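Local coordinates for periplasmic binding protein (Roseiflexus sp. RS-1, PDB 5GJ3) that binds two heme molecules in the periplasm and probably hands heme on to a bacterial heme-uptake transporter, at residues A[241-246]-A[255-260]. Residues are numbered along the deposited sequence; the frame is centred on the assembly and turned at random.
Sequences LYLLGM and TDLTIA. With ZN (zinc ion), chain G.
Tyr242 reaches from the short helix 240-244 to Asp256 on the long helix 250-267, and its hydroxyl donates a hydrogen bond to the carboxylate. Tyr242 OH lies 2.7 Å from Asp256 OD2. The oxygen sits at the edge of the phenol ring, in its plane. From the carboxylate's side the bond is tilted, with OH approaching from above that plane. The ring and carboxylate planes stand 48° apart. Tyr242 has CG anti to the backbone N (chi1 -178°), which carries the ring toward helix 250-267.

The two carboxylate oxygens have separate tasks. OD1 of Asp256 binds a zinc ion at 2.0 Å. Asp256 OD2 also takes a hydrogen bond of 2.8 Å from a zinc-bound water. Tyr242 is thus a second-shell residue that helps fix the rotation of the carboxylate. A phenylalanine here would probably leave OD2 without its phenol donor and the carboxylate freer to turn.

Leu243 and Leu257 make the apolar part of the contact. Their side chains cross at about a right angle, and Leu243 CD1 lies 4.0 Å from Leu257 CD1. The backbones are well apart, with 9.1 Å between Leu243 CA and Leu257 CA, so between 241-246 and 255-260 the contact is made by side chains.

This is local packing of the last two helices of the periplasmic binding protein chain, beside the heme pocket. There Leu244 touches one heme and Gly245 the other. Leu238 of strand 235-238 touches both leucine side chains. Helix 164-171 packs against Leu257 through Met168.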
# COMPACT_ATOMS: atom_id res chain seq x y z
N LEU A 241 4.04 -2.32 0.18
CA LEU A 241 2.77 -3.00 0.48
C LEU A 241 2.27 -2.59 1.91
O LEU A 241 1.08 -2.42 2.15
CB LEU A 241 2.94 -4.53 0.34
CG LEU A 241 1.69 -5.43 0.42
CD1 LEU A 241 0.56 -5.00 -0.52
CD2 LEU A 241 2.07 -6.89 0.15
N TYR A 242 3.20 -2.45 2.83
CA TYR A 242 2.89 -2.08 4.20
C TYR A 242 2.29 -0.69 4.27
O TYR A 242 1.26 -0.48 4.90
CB TYR A 242 4.17 -2.10 5.00
CG TYR A 242 4.03 -1.79 6.49
CD1 TYR A 242 3.22 -2.57 7.33
CD2 TYR A 242 4.77 -0.76 7.07
CE1 TYR A 242 3.13 -2.32 8.69
CE2 TYR A 242 4.71 -0.49 8.46
CZ TYR A 242 3.88 -1.27 9.25
OH TYR A 242 3.78 -1.03 10.59
N LEU A 243 2.95 0.28 3.66
CA LEU A 243 2.41 1.65 3.69
C LEU A 243 1.11 1.84 2.88
O LEU A 243 0.18 2.50 3.34
CB LEU A 243 3.46 2.65 3.21
CG LEU A 243 3.02 4.10 3.05
CD1 LEU A 243 2.65 4.73 4.40
CD2 LEU A 243 4.11 4.90 2.35
N LEU A 244 1.06 1.26 1.69
CA LEU A 244 0.07 1.61 0.67
C LEU A 244 -0.98 0.53 0.33
O LEU A 244 -1.98 0.84 -0.35
CB LEU A 244 0.80 2.02 -0.62
CG LEU A 244 1.72 3.23 -0.49
CD1 LEU A 244 2.41 3.38 -1.84
CD2 LEU A 244 0.91 4.49 -0.18
N GLY A 245 -0.78 -0.70 0.83
CA GLY A 245 -1.74 -1.82 0.63
C GLY A 245 -3.18 -1.70 1.15
O GLY A 245 -4.09 -2.36 0.61
N MET A 246 -3.43 -0.87 2.17
CA MET A 246 -4.80 -0.76 2.70
C MET A 246 -5.36 -2.15 3.06
O MET A 246 -6.46 -2.57 2.68
CB MET A 246 -5.71 0.03 1.76
CG MET A 246 -5.37 1.52 1.75
SD MET A 246 -5.58 2.34 3.37
CE MET A 246 -5.60 4.04 2.79
N THR A 255 0.21 3.69 12.90
CA THR A 255 0.81 3.89 14.23
C THR A 255 2.28 4.32 13.99
O THR A 255 2.76 5.24 14.64
CB THR A 255 0.77 2.56 15.08
OG1 THR A 255 -0.59 2.20 15.38
CG2 THR A 255 1.58 2.64 16.35
N ASP A 256 2.98 3.65 13.08
CA ASP A 256 4.38 4.04 12.83
C ASP A 256 4.41 5.49 12.31
O ASP A 256 5.28 6.26 12.76
CB ASP A 256 5.08 3.11 11.82
CG ASP A 256 5.25 1.70 12.35
OD1 ASP A 256 5.11 1.47 13.58
OD2 ASP A 256 5.50 0.78 11.52
N LEU A 257 3.54 5.83 11.35
CA LEU A 257 3.54 7.19 10.84
C LEU A 257 3.24 8.19 11.95
O LEU A 257 3.95 9.20 12.07
CB LEU A 257 2.52 7.41 9.71
CG LEU A 257 2.80 6.64 8.45
CD1 LEU A 257 1.55 6.82 7.58
CD2 LEU A 257 4.06 7.27 7.84
N THR A 258 2.19 7.93 12.75
CA THR A 258 1.78 8.97 13.71
C THR A 258 2.81 9.19 14.81
O THR A 258 3.00 10.30 15.28
CB THR A 258 0.33 8.72 14.31
OG1 THR A 258 -0.15 9.95 14.79
CG2 THR A 258 0.36 7.73 15.51
N ILE A 259 3.46 8.12 15.23
CA ILE A 259 4.61 8.22 16.17
C ILE A 259 5.70 9.14 15.59
O ILE A 259 6.17 10.06 16.25
CB ILE A 259 5.22 6.81 16.53
CG1 ILE A 259 4.21 5.90 17.27
CG2 ILE A 259 6.48 6.98 17.39
CD1 ILE A 259 3.47 6.62 18.34
N ALA A 260 6.09 8.90 14.33
CA ALA A 260 7.08 9.76 13.65
C ALA A 260 6.59 11.22 13.48
O ALA A 260 7.33 12.19 13.72
CB ALA A 260 7.44 9.16 12.32
ZN ZN G . 5.20 -0.34 14.51
O HOH W 1 6.54 -1.21 13.14
O HOH W 2 3.20 -0.46 14.14